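Local atomic coordinates of TPR repeat-containing protein YrrB (Bacillus subtilis, PDB entry 2Q7F), a protein that is a tetratricopeptide repeat protein that could mediate complex formation among RNA sulfuration components, RNA processing components and aminoacyl-tRNA synthetases. Residues E115-A120 with G125-M130; L131-V136 with R162-M167; C168-G173 with S180-V185. One frame throughout, in Å; residues are numbered along the deposited sequence.

Contact 1 (E115-A120 with G125-M130)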
ATOM      1  N   GLU A 115       3.073 -11.147  -3.373  1.00 46.89           N
ATOM      2  CA  GLU A 115       2.662 -11.831  -4.580  1.00 47.56           C
ATOM      3  C   GLU A 115       2.479 -13.334  -4.318  1.00 47.41           C
ATOM      4  O   GLU A 115       1.605 -13.968  -4.914  1.00 47.70           O
ATOM      5  CB  GLU A 115       3.630 -11.539  -5.732  1.00 47.78           C
ATOM      6  CG  GLU A 115       2.921 -11.412  -7.081  1.00 50.31           C
ATOM      7  CD  GLU A 115       3.582 -10.415  -8.029  1.00 52.96           C
ATOM      8  OE1 GLU A 115       3.699  -9.223  -7.679  1.00 54.18           O
ATOM      9  OE2 GLU A 115       3.975 -10.823  -9.140  1.00 54.43           O
ATOM     10  N   LYS A 116       3.277 -13.895  -3.411  1.00 47.33           N
ATOM     11  CA  LYS A 116       3.099 -15.295  -3.006  1.00 46.98           C
ATOM     12  C   LYS A 116       1.808 -15.484  -2.220  1.00 46.76           C
ATOM     13  O   LYS A 116       1.130 -16.510  -2.363  1.00 46.72           O
ATOM     14  CB  LYS A 116       4.294 -15.813  -2.204  1.00 47.12           C
ATOM     15  CG  LYS A 116       5.563 -16.056  -3.019  1.00 47.40           C
ATOM     16  CD  LYS A 116       6.567 -16.829  -2.196  1.00 49.17           C
ATOM     17  CE  LYS A 116       7.981 -16.693  -2.710  1.00 49.66           C
ATOM     18  NZ  LYS A 116       8.119 -17.198  -4.092  1.00 51.97           N
ATOM     19  N   ALA A 117       1.462 -14.493  -1.399  1.00 46.42           N
ATOM     20  CA  ALA A 117       0.208 -14.530  -0.655  1.00 46.29           C
ATOM     21  C   ALA A 117      -0.946 -14.587  -1.646  1.00 46.52           C
ATOM     22  O   ALA A 117      -1.779 -15.513  -1.610  1.00 46.61           O
ATOM     23  CB  ALA A 117       0.090 -13.324   0.263  1.00 45.91           C
ATOM     24  N   LEU A 118      -0.956 -13.612  -2.552  1.00 46.53           N
ATOM     25  CA  LEU A 118      -1.916 -13.554  -3.636  1.00 47.12           C
ATOM     26  C   LEU A 118      -1.926 -14.851  -4.454  1.00 47.51           C
ATOM     27  O   LEU A 118      -2.996 -15.369  -4.787  1.00 47.91           O
ATOM     28  CB  LEU A 118      -1.631 -12.336  -4.515  1.00 47.22           C
ATOM     29  CG  LEU A 118      -2.348 -12.125  -5.853  1.00 47.75           C
ATOM     30  CD1 LEU A 118      -3.873 -12.174  -5.732  1.00 49.15           C
ATOM     31  CD2 LEU A 118      -1.921 -10.805  -6.448  1.00 47.02           C
ATOM     32  N   ARG A 119      -0.747 -15.390  -4.755  1.00 47.58           N
ATOM     33  CA  ARG A 119      -0.676 -16.654  -5.478  1.00 48.02           C
ATOM     34  C   ARG A 119      -1.252 -17.814  -4.680  1.00 48.27           C
ATOM     35  O   ARG A 119      -1.859 -18.715  -5.260  1.00 48.13           O
ATOM     36  CB  ARG A 119       0.746 -16.961  -5.929  1.00 48.06           C
ATOM     37  CG  ARG A 119       0.916 -16.824  -7.426  1.00 49.03           C
ATOM     38  CD  ARG A 119       2.214 -16.166  -7.820  1.00 50.91           C
ATOM     39  NE  ARG A 119       3.374 -16.755  -7.162  1.00 52.43           N
ATOM     40  CZ  ARG A 119       4.560 -16.162  -7.077  1.00 52.46           C
ATOM     41  NH1 ARG A 119       4.746 -14.967  -7.625  1.00 51.60           N
ATOM     42  NH2 ARG A 119       5.560 -16.773  -6.451  1.00 53.56           N
ATOM     43  N   ALA A 120      -1.074 -17.782  -3.356  1.00 48.56           N
ATOM     44  CA  ALA A 120      -1.568 -18.862  -2.497  1.00 48.84           C
ATOM     45  C   ALA A 120      -3.065 -18.761  -2.205  1.00 49.08           C
ATOM     46  O   ALA A 120      -3.647 -19.695  -1.661  1.00 48.98           O
ATOM     47  CB  ALA A 120      -0.764 -18.958  -1.199  1.00 48.99           C
ATOM     48  N   GLY A 125      -8.796  -6.266   0.014  1.00 53.63           N
ATOM     49  CA  GLY A 125      -8.411  -4.874  -0.167  1.00 53.27           C
ATOM     50  C   GLY A 125      -7.035  -4.567   0.376  1.00 53.20           C
ATOM     51  O   GLY A 125      -6.237  -3.899  -0.282  1.00 53.20           O
ATOM     52  N   ASP A 126      -6.755  -5.067   1.574  1.00 52.85           N
ATOM     53  CA  ASP A 126      -5.488  -4.794   2.233  1.00 52.83           C
ATOM     54  C   ASP A 126      -4.297  -5.335   1.448  1.00 52.23           C
ATOM     55  O   ASP A 126      -3.280  -4.637   1.297  1.00 52.14           O
ATOM     56  CB  ASP A 126      -5.497  -5.379   3.645  1.00 53.25           C
ATOM     57  CG  ASP A 126      -6.437  -4.639   4.571  1.00 54.88           C
ATOM     58  OD1 ASP A 126      -6.614  -5.094   5.720  1.00 57.12           O
ATOM     59  OD2 ASP A 126      -7.002  -3.601   4.155  1.00 56.43           O
ATOM     60  N   LEU A 127      -4.433  -6.567   0.950  1.00 51.04           N
ATOM     61  CA  LEU A 127      -3.363  -7.203   0.208  1.00 50.43           C
ATOM     62  C   LEU A 127      -3.088  -6.493  -1.102  1.00 50.18           C
ATOM     63  O   LEU A 127      -1.927  -6.242  -1.433  1.00 49.83           O
ATOM     64  CB  LEU A 127      -3.645  -8.682  -0.057  1.00 50.34           C
ATOM     65  CG  LEU A 127      -2.640  -9.369  -1.005  1.00 50.51           C
ATOM     66  CD1 LEU A 127      -1.206  -9.482  -0.412  1.00 49.17           C
ATOM     67  CD2 LEU A 127      -3.147 -10.728  -1.463  1.00 50.40           C
ATOM     68  N   PHE A 128      -4.145  -6.183  -1.850  1.00 49.70           N
ATOM     69  CA  PHE A 128      -3.973  -5.483  -3.113  1.00 49.64           C
ATOM     70  C   PHE A 128      -3.327  -4.119  -2.880  1.00 49.54           C
ATOM     71  O   PHE A 128      -2.535  -3.642  -3.704  1.00 49.41           O
ATOM     72  CB  PHE A 128      -5.299  -5.345  -3.861  1.00 49.67           C
ATOM     73  CG  PHE A 128      -5.847  -6.651  -4.377  1.00 50.04           C
ATOM     74  CD1 PHE A 128      -5.017  -7.574  -5.010  1.00 50.26           C
ATOM     75  CD2 PHE A 128      -7.206  -6.954  -4.248  1.00 51.10           C
ATOM     76  CE1 PHE A 128      -5.523  -8.789  -5.485  1.00 50.20           C
ATOM     77  CE2 PHE A 128      -7.726  -8.165  -4.728  1.00 50.26           C
ATOM     78  CZ  PHE A 128      -6.881  -9.081  -5.347  1.00 50.20           C
ATOM     79  N   TYR A 129      -3.646  -3.522  -1.734  1.00 49.38           N
ATOM     80  CA  TYR A 129      -3.089  -2.236  -1.344  1.00 49.37           C
ATOM     81  C   TYR A 129      -1.595  -2.337  -1.049  1.00 49.11           C
ATOM     82  O   TYR A 129      -0.794  -1.597  -1.622  1.00 49.09           O
ATOM     83  CB  TYR A 129      -3.829  -1.655  -0.132  1.00 49.57           C
ATOM     84  CG  TYR A 129      -3.195  -0.382   0.385  1.00 50.38           C
ATOM     85  CD1 TYR A 129      -3.374   0.830  -0.291  1.00 49.99           C
ATOM     86  CD2 TYR A 129      -2.403  -0.389   1.542  1.00 49.85           C
ATOM     87  CE1 TYR A 129      -2.786   1.999   0.167  1.00 50.35           C
ATOM     88  CE2 TYR A 129      -1.821   0.776   2.012  1.00 50.08           C
ATOM     89  CZ  TYR A 129      -2.015   1.968   1.316  1.00 50.91           C
ATOM     90  OH  TYR A 129      -1.434   3.135   1.766  1.00 51.90           O
ATOM     91  N   MET A 130      -1.230  -3.243  -0.149  1.00 48.78           N
ATOM     92  CA  MET A 130       0.166  -3.396   0.248  1.00 48.52           C
ATOM     93  C   MET A 130       1.021  -3.744  -0.965  1.00 48.57           C
ATOM     94  O   MET A 130       2.127  -3.217  -1.135  1.00 48.53           O
ATOM     95  CB  MET A 130       0.308  -4.457   1.340  1.00 48.43           C
ATOM     96  CG  MET A 130      -0.365  -4.100   2.670  1.00 48.12           C
ATOM     97  SD  MET A 130       0.224  -2.566   3.425  1.00 46.48           S
ATOM     98  CE  MET A 130       1.876  -3.056   3.935  1.00 46.12           C
TER

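Contact 2 (L131-V136 with R162-M167)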
ATOM      1  N   LEU A 131       0.490  -4.613  -1.821  1.00 48.52           N
ATOM      2  CA  LEU A 131       1.188  -4.997  -3.039  1.00 49.09           C
ATOM      3  C   LEU A 131       1.288  -3.807  -3.991  1.00 49.46           C
ATOM      4  O   LEU A 131       2.377  -3.471  -4.438  1.00 49.69           O
ATOM      5  CB  LEU A 131       0.531  -6.208  -3.716  1.00 48.84           C
ATOM      6  CG  LEU A 131       1.150  -6.729  -5.015  1.00 48.87           C
ATOM      7  CD1 LEU A 131       2.667  -7.011  -4.889  1.00 48.23           C
ATOM      8  CD2 LEU A 131       0.388  -7.974  -5.480  1.00 48.79           C
ATOM      9  N   GLY A 132       0.160  -3.165  -4.271  1.00 49.92           N
ATOM     10  CA  GLY A 132       0.153  -1.966  -5.096  1.00 50.65           C
ATOM     11  C   GLY A 132       1.205  -0.976  -4.632  1.00 51.22           C
ATOM     12  O   GLY A 132       2.084  -0.579  -5.403  1.00 51.63           O
ATOM     13  N   THR A 133       1.144  -0.606  -3.359  1.00 51.52           N
ATOM     14  CA  THR A 133       2.032   0.429  -2.833  1.00 52.37           C
ATOM     15  C   THR A 133       3.513   0.032  -2.884  1.00 52.53           C
ATOM     16  O   THR A 133       4.377   0.846  -3.222  1.00 52.53           O
ATOM     17  CB  THR A 133       1.632   0.844  -1.417  1.00 52.36           C
ATOM     18  OG1 THR A 133       0.212   1.014  -1.372  1.00 53.10           O
ATOM     19  CG2 THR A 133       2.296   2.176  -1.051  1.00 52.65           C
ATOM     20  N   VAL A 134       3.793  -1.222  -2.563  1.00 52.74           N
ATOM     21  CA  VAL A 134       5.152  -1.725  -2.619  1.00 53.04           C
ATOM     22  C   VAL A 134       5.649  -1.726  -4.066  1.00 53.42           C
ATOM     23  O   VAL A 134       6.803  -1.388  -4.335  1.00 53.93           O
ATOM     24  CB  VAL A 134       5.262  -3.112  -1.917  1.00 53.09           C
ATOM     25  CG1 VAL A 134       6.429  -3.930  -2.447  1.00 52.99           C
ATOM     26  CG2 VAL A 134       5.383  -2.912  -0.401  1.00 52.46           C
ATOM     27  N   LEU A 135       4.768  -2.064  -4.999  1.00 53.65           N
ATOM     28  CA  LEU A 135       5.113  -2.011  -6.405  1.00 53.87           C
ATOM     29  C   LEU A 135       5.461  -0.590  -6.841  1.00 54.57           C
ATOM     30  O   LEU A 135       6.259  -0.403  -7.756  1.00 54.50           O
ATOM     31  CB  LEU A 135       3.988  -2.584  -7.252  1.00 53.48           C
ATOM     32  CG  LEU A 135       4.001  -4.104  -7.320  1.00 52.57           C
ATOM     33  CD1 LEU A 135       2.704  -4.580  -7.893  1.00 52.57           C
ATOM     34  CD2 LEU A 135       5.176  -4.608  -8.150  1.00 52.86           C
ATOM     35  N   VAL A 136       4.874   0.397  -6.164  1.00 55.35           N
ATOM     36  CA  VAL A 136       5.179   1.802  -6.405  1.00 56.16           C
ATOM     37  C   VAL A 136       6.598   2.146  -5.939  1.00 56.98           C
ATOM     38  O   VAL A 136       7.398   2.685  -6.721  1.00 56.92           O
ATOM     39  CB  VAL A 136       4.126   2.743  -5.750  1.00 56.35           C
ATOM     40  CG1 VAL A 136       4.624   4.194  -5.697  1.00 55.83           C
ATOM     41  CG2 VAL A 136       2.793   2.654  -6.491  1.00 55.84           C
ATOM     42  N   ARG A 162      -6.946   5.245  -2.972  1.00 53.21           N
ATOM     43  CA  ARG A 162      -7.397   6.027  -4.109  1.00 52.67           C
ATOM     44  C   ARG A 162      -6.387   7.098  -4.521  1.00 52.23           C
ATOM     45  O   ARG A 162      -6.215   7.368  -5.711  1.00 52.04           O
ATOM     46  CB  ARG A 162      -8.761   6.636  -3.824  1.00 52.72           C
ATOM     47  CG  ARG A 162      -9.461   7.095  -5.070  1.00 53.37           C
ATOM     48  CD  ARG A 162     -10.739   7.812  -4.741  1.00 54.98           C
ATOM     49  NE  ARG A 162     -11.750   6.874  -4.271  1.00 56.06           N
ATOM     50  CZ  ARG A 162     -12.658   6.291  -5.047  1.00 55.61           C
ATOM     51  NH1 ARG A 162     -12.709   6.548  -6.351  1.00 55.08           N
ATOM     52  NH2 ARG A 162     -13.517   5.448  -4.507  1.00 55.18           N
ATOM     53  N   PHE A 163      -5.713   7.695  -3.542  1.00 51.83           N
ATOM     54  CA  PHE A 163      -4.666   8.661  -3.838  1.00 51.58           C
ATOM     55  C   PHE A 163      -3.459   8.002  -4.518  1.00 51.54           C
ATOM     56  O   PHE A 163      -2.836   8.598  -5.405  1.00 51.65           O
ATOM     57  CB  PHE A 163      -4.235   9.410  -2.573  1.00 51.80           C
ATOM     58  CG  PHE A 163      -3.038  10.301  -2.776  1.00 51.51           C
ATOM     59  CD1 PHE A 163      -3.104  11.398  -3.627  1.00 51.19           C
ATOM     60  CD2 PHE A 163      -1.843  10.034  -2.126  1.00 50.88           C
ATOM     61  CE1 PHE A 163      -1.988  12.206  -3.826  1.00 51.49           C
ATOM     62  CE2 PHE A 163      -0.725  10.844  -2.320  1.00 50.75           C
ATOM     63  CZ  PHE A 163      -0.797  11.927  -3.168  1.00 50.61           C
ATOM     64  N   GLN A 164      -3.140   6.775  -4.112  1.00 51.23           N
ATOM     65  CA  GLN A 164      -2.018   6.041  -4.703  1.00 51.22           C
ATOM     66  C   GLN A 164      -2.322   5.570  -6.126  1.00 50.89           C
ATOM     67  O   GLN A 164      -1.439   5.544  -6.988  1.00 50.58           O
ATOM     68  CB  GLN A 164      -1.642   4.846  -3.834  1.00 51.50           C
ATOM     69  CG  GLN A 164      -1.070   5.221  -2.491  1.00 52.94           C
ATOM     70  CD  GLN A 164       0.379   5.650  -2.580  1.00 54.81           C
ATOM     71  OE1 GLN A 164       0.817   6.537  -1.846  1.00 56.00           O
ATOM     72  NE2 GLN A 164       1.133   5.023  -3.478  1.00 55.02           N
ATOM     73  N   PHE A 165      -3.575   5.187  -6.357  1.00 50.78           N
ATOM     74  CA  PHE A 165      -4.036   4.815  -7.692  1.00 50.77           C
ATOM     75  C   PHE A 165      -3.943   6.029  -8.627  1.00 50.90           C
ATOM     76  O   PHE A 165      -3.412   5.934  -9.740  1.00 50.58           O
ATOM     77  CB  PHE A 165      -5.463   4.254  -7.619  1.00 50.75           C
ATOM     78  CG  PHE A 165      -5.978   3.691  -8.918  1.00 50.23           C
ATOM     79  CD1 PHE A 165      -5.143   2.986  -9.780  1.00 49.96           C
ATOM     80  CD2 PHE A 165      -7.320   3.839  -9.259  1.00 50.19           C
ATOM     81  CE1 PHE A 165      -5.632   2.457 -10.983  1.00 51.02           C
ATOM     82  CE2 PHE A 165      -7.823   3.315 -10.460  1.00 50.94           C
ATOM     83  CZ  PHE A 165      -6.977   2.621 -11.324  1.00 50.35           C
ATOM     84  N   GLY A 166      -4.428   7.172  -8.148  1.00 51.11           N
ATOM     85  CA  GLY A 166      -4.332   8.425  -8.888  1.00 51.69           C
ATOM     86  C   GLY A 166      -2.933   8.680  -9.419  1.00 52.15           C
ATOM     87  O   GLY A 166      -2.749   8.873 -10.630  1.00 51.99           O
ATOM     88  N   MET A 167      -1.950   8.663  -8.512  1.00 52.71           N
ATOM     89  CA  MET A 167      -0.562   8.998  -8.844  1.00 53.23           C
ATOM     90  C   MET A 167       0.003   8.036  -9.870  1.00 53.59           C
ATOM     91  O   MET A 167       0.821   8.400 -10.718  1.00 53.68           O
ATOM     92  CB  MET A 167       0.317   8.976  -7.595  1.00 53.23           C
ATOM     93  CG  MET A 167       0.262  10.233  -6.755  1.00 53.61           C
ATOM     94  SD  MET A 167       1.541  10.226  -5.483  1.00 53.22           S
ATOM     95  CE  MET A 167       2.939  10.909  -6.385  1.00 54.86           C
TER

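Contact 3 (C168-G173 with S180-V185)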
ATOM      1  N   CYS A 168      -0.429   6.781  -9.793  1.00 54.58           N
ATOM      2  CA  CYS A 168       0.077   5.747 -10.688  1.00 55.04           C
ATOM      3  C   CYS A 168      -0.539   5.884 -12.077  1.00 55.20           C
ATOM      4  O   CYS A 168       0.141   5.729 -13.091  1.00 54.95           O
ATOM      5  CB  CYS A 168      -0.212   4.357 -10.119  1.00 55.07           C
ATOM      6  SG  CYS A 168       1.030   3.109 -10.530  1.00 56.67           S
ATOM      7  N   LEU A 169      -1.835   6.176 -12.109  1.00 55.72           N
ATOM      8  CA  LEU A 169      -2.544   6.482 -13.360  1.00 56.32           C
ATOM      9  C   LEU A 169      -1.933   7.653 -14.122  1.00 56.79           C
ATOM     10  O   LEU A 169      -1.654   7.538 -15.313  1.00 56.78           O
ATOM     11  CB  LEU A 169      -4.017   6.796 -13.067  1.00 56.14           C
ATOM     12  CG  LEU A 169      -4.966   5.636 -12.777  1.00 55.70           C
ATOM     13  CD1 LEU A 169      -6.225   6.142 -12.079  1.00 55.12           C
ATOM     14  CD2 LEU A 169      -5.304   4.910 -14.078  1.00 55.54           C
ATOM     15  N   ALA A 170      -1.740   8.773 -13.425  1.00 57.61           N
ATOM     16  CA  ALA A 170      -1.127   9.967 -14.006  1.00 58.72           C
ATOM     17  C   ALA A 170       0.273   9.665 -14.518  1.00 59.35           C
ATOM     18  O   ALA A 170       0.719  10.209 -15.523  1.00 59.45           O
ATOM     19  CB  ALA A 170      -1.076  11.089 -12.978  1.00 58.71           C
ATOM     20  N   ASN A 171       0.962   8.790 -13.809  1.00 60.50           N
ATOM     21  CA  ASN A 171       2.296   8.408 -14.184  1.00 61.84           C
ATOM     22  C   ASN A 171       2.300   7.623 -15.489  1.00 62.56           C
ATOM     23  O   ASN A 171       3.208   7.775 -16.310  1.00 62.75           O
ATOM     24  CB  ASN A 171       2.933   7.592 -13.069  1.00 61.77           C
ATOM     25  CG  ASN A 171       4.423   7.593 -13.153  1.00 63.33           C
ATOM     26  OD1 ASN A 171       5.088   8.435 -12.541  1.00 65.59           O
ATOM     27  ND2 ASN A 171       4.974   6.673 -13.943  1.00 64.31           N
ATOM     28  N   GLU A 172       1.269   6.801 -15.677  1.00 63.33           N
ATOM     29  CA  GLU A 172       1.215   5.883 -16.805  1.00 64.09           C
ATOM     30  C   GLU A 172       0.707   6.519 -18.101  1.00 64.10           C
ATOM     31  O   GLU A 172       0.767   5.898 -19.164  1.00 64.30           O
ATOM     32  CB  GLU A 172       0.391   4.644 -16.440  1.00 64.50           C
ATOM     33  CG  GLU A 172       0.846   3.360 -17.152  1.00 66.51           C
ATOM     34  CD  GLU A 172       2.263   2.894 -16.768  1.00 69.33           C
ATOM     35  OE1 GLU A 172       2.832   3.378 -15.762  1.00 70.45           O
ATOM     36  OE2 GLU A 172       2.812   2.027 -17.482  1.00 71.33           O
ATOM     37  N   GLY A 173       0.225   7.757 -18.016  1.00 63.96           N
ATOM     38  CA  GLY A 173      -0.285   8.469 -19.185  1.00 63.64           C
ATOM     39  C   GLY A 173      -1.779   8.693 -19.101  1.00 63.54           C
ATOM     40  O   GLY A 173      -2.298   9.653 -19.659  1.00 63.53           O
ATOM     41  N   SER A 180      -9.974  12.108 -12.195  1.00 59.91           N
ATOM     42  CA  SER A 180     -11.163  11.434 -11.672  1.00 59.75           C
ATOM     43  C   SER A 180     -10.925  10.980 -10.239  1.00 59.27           C
ATOM     44  O   SER A 180     -11.724  11.272  -9.346  1.00 59.12           O
ATOM     45  CB  SER A 180     -11.538  10.225 -12.537  1.00 59.69           C
ATOM     46  OG  SER A 180     -11.830  10.624 -13.859  1.00 60.47           O
ATOM     47  N   GLN A 181      -9.811  10.283 -10.030  1.00 58.86           N
ATOM     48  CA  GLN A 181      -9.469   9.767  -8.710  1.00 58.65           C
ATOM     49  C   GLN A 181      -9.048  10.870  -7.732  1.00 58.45           C
ATOM     50  O   GLN A 181      -9.555  10.915  -6.608  1.00 58.37           O
ATOM     51  CB  GLN A 181      -8.415   8.652  -8.794  1.00 58.62           C
ATOM     52  CG  GLN A 181      -8.845   7.421  -9.595  1.00 58.31           C
ATOM     53  CD  GLN A 181     -10.049   6.699  -9.007  1.00 58.86           C
ATOM     54  OE1 GLN A 181     -10.423   6.916  -7.854  1.00 58.71           O
ATOM     55  NE2 GLN A 181     -10.664   5.829  -9.806  1.00 59.00           N
ATOM     56  N   PHE A 182      -8.153  11.765  -8.157  1.00 58.30           N
ATOM     57  CA  PHE A 182      -7.744  12.898  -7.306  1.00 58.37           C
ATOM     58  C   PHE A 182      -8.949  13.691  -6.778  1.00 58.60           C
ATOM     59  O   PHE A 182      -8.950  14.120  -5.620  1.00 58.63           O
ATOM     60  CB  PHE A 182      -6.776  13.848  -8.027  1.00 58.12           C
ATOM     61  CG  PHE A 182      -5.423  13.251  -8.332  1.00 58.12           C
ATOM     62  CD1 PHE A 182      -4.779  12.416  -7.423  1.00 57.87           C
ATOM     63  CD2 PHE A 182      -4.775  13.553  -9.529  1.00 58.20           C
ATOM     64  CE1 PHE A 182      -3.524  11.872  -7.712  1.00 57.57           C
ATOM     65  CE2 PHE A 182      -3.522  13.017  -9.823  1.00 57.71           C
ATOM     66  CZ  PHE A 182      -2.895  12.176  -8.911  1.00 57.27           C
ATOM     67  N   ALA A 183      -9.964  13.868  -7.629  1.00 58.93           N
ATOM     68  CA  ALA A 183     -11.189  14.589  -7.266  1.00 59.40           C
ATOM     69  C   ALA A 183     -11.972  13.873  -6.171  1.00 59.78           C
ATOM     70  O   ALA A 183     -12.433  14.502  -5.216  1.00 59.83           O
ATOM     71  CB  ALA A 183     -12.064  14.813  -8.485  1.00 59.11           C
ATOM     72  N   ALA A 184     -12.113  12.557  -6.308  1.00 60.48           N
ATOM     73  CA  ALA A 184     -12.828  11.749  -5.315  1.00 61.19           C
ATOM     74  C   ALA A 184     -12.143  11.790  -3.942  1.00 61.66           C
ATOM     75  O   ALA A 184     -12.821  11.802  -2.907  1.00 61.87           O
ATOM     76  CB  ALA A 184     -12.990  10.315  -5.805  1.00 61.05           C
ATOM     77  N   VAL A 185     -10.808  11.828  -3.950  1.00 62.14           N
ATOM     78  CA  VAL A 185     -10.006  11.993  -2.731  1.00 62.66           C
ATOM     79  C   VAL A 185     -10.310  13.338  -2.075  1.00 63.02           C
ATOM     80  O   VAL A 185     -10.417  13.425  -0.848  1.00 62.95           O
ATOM     81  CB  VAL A 185      -8.485  11.879  -3.024  1.00 62.86           C
ATOM     82  CG1 VAL A 185      -7.644  12.276  -1.801  1.00 62.70           C
ATOM     83  CG2 VAL A 185      -8.128  10.463  -3.488  1.00 63.03           C
TER

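Contact 1 (E115-A120 with G125-M130)
Leu-118 meets Leu-127 and Phe-128 where one tetratricopeptide repeat passes into the next. Segment 115-120 belongs to helix 107-120 and lies in TPR 3. Segment 125-130 begins helix 125-137 and lies in TPR 4. The chain turns back between them, and the two short axes run roughly antiparallel, at 144° and 10.3 Å at closest approach. Contact is through apolar side chains, with no hydrogen bond between the segments.

The side chain of Leu-118 can be followed outward. Its CB is 3.8 Å from CD2 of Leu-127. CG stands anti to the backbone N (chi1 171°), which carries the branch alongside its own carbonyl carbon. From there the two methyls part. CD2 packs on Leu-131, one turn further along helix 125-137. CD1 goes to the aromatic ring and lies 3.8 Å from CE1 of Phe-128. The methyl meets this ring obliquely, and the two side chains cross at about a right angle.

Leu-127 carries most of the other side. It points at helix 107-120 and splits its two methyls between neighbouring residues there. CD2 takes Leu-118, and CD1 takes the small Ala-117. Phe-128 starts off to one flank, but its ring reaches back to Leu-118. Tyr-147 of helix 141-154 touches both Leu-118 and Phe-128, so that helix, also in TPR 4, borders this part of the contact. Tyr-94 of helix 91-103 touches Ala-117, whose CB is 4.1 Å from Leu-127 CD1.

Contact 2 (L131-V136 with R162-M167)
Gln-164 reaches across to Thr-133 and Val-136, joining the first helices of two successive TPR repeats. Segment 131-136 lies in TPR 4 and segment 162-167 in TPR 5.

Along the second segment, Arg-162 comes first; its NH2 forms a salt bridge with Glu-156. The ring of Phe-163 meets that of His-192.

Gln-164 is the residue that makes the contact. Its CG lies beside the backbone N, and the chain bends again at chi2 (-78°), which folds the amide over toward the other helix. NE2 ends 3.9 Å from CG2 of Thr-133, and the two side chains cross at about a right angle. CG2 of Val-136 is 4.2 Å from the same nitrogen. These are van der Waals contacts of an amide with methyl groups; no hydrogen bond links the segments. The hydroxyl of Thr-133 is engaged within its own helix, where OG1 bonds to the carbonyl O of Tyr-129.

Phe-165 then points away from helix 125-137 and packs on Gln-149 and Gln-181. Gly-166 follows without a side chain, and Met-167 extends to Asn-198.

The contact is small and near the surface. Helix 159-172 touches helix 125-137 through Gln-164 and helix 193-205 through Phe-163 and Met-167, and so stands between them. Helices 141-154 and 176-188 pack against it as well.

Contact 3 (C168-G173 with S180-V185)
Leu-169 and Gln-181 face each other within TPR 5, and Ala-170 and Phe-182 form a second pair beside them. The first segment holds the last residues of helix 159-172 and Gly-173 after it, and the second belongs to helix 176-188. The backbones stay well apart: the CA atoms of Leu-169 and Gln-181 are 9.0 Å from each other. Side chains therefore have to bridge the gap, and none of the bridges is a hydrogen bond.

Leu-169 has the largest buried share. It points toward helix 176-188, and its CD1 methyl comes 3.8 Å from CG of Gln-181. It also packs on Glu-177 and Ala-178, nearer the start of that helix.

Gln-181 answers with the aliphatic part of its chain. CG sits beside the backbone N (chi1 -61°), which turns this methylene to the leucine. A second bend, at chi2, sends the amide off in another direction. There OE1 accepts a hydrogen bond from NH1 of Arg-162. One glutamine thus gives its CG to Leu-169 and its oxygen to Arg-162, both on helix 159-172.

Phe-182 leaves its helix to one flank, but its ring extends toward Ala-170. The methyl CB of Ala-170 lies 4.4 Å from CE2 of Phe-182, at an oblique position relative to the ring. Thr-202 of helix 193-205 touches both residues, so the next repeat borders this flank.

Glu-172 is followed by Gly-173, which leaves the helical conformation with a positive phi of 113°. The chain then turns and enters helix 176-188. Two helices joined by a short turn and packed through apolar side-chain contacts are the helix-turn-helix unit of the TPR fold.

The three contacts follow one another along the TPR array. Contact 1 joins TPR 3 to TPR 4, contact 2 joins TPR 4 to TPR 5, and contact 3 lies within TPR 5. Contacts 1 and 2 share helix 125-137, and their centres are 13 Å apart. They touch where Glu-115 OE1 lies 3.7 Å from Leu-131 CD1. Contacts 2 and 3 share helix 159-172, with centres 10 Å apart. Here Phe-182 CZ packs 3.5 Å from the backbone C of Gly-166, a residue without a side chain. Contacts 1 and 3 do not touch; their nearest atoms are about 10 Å apart.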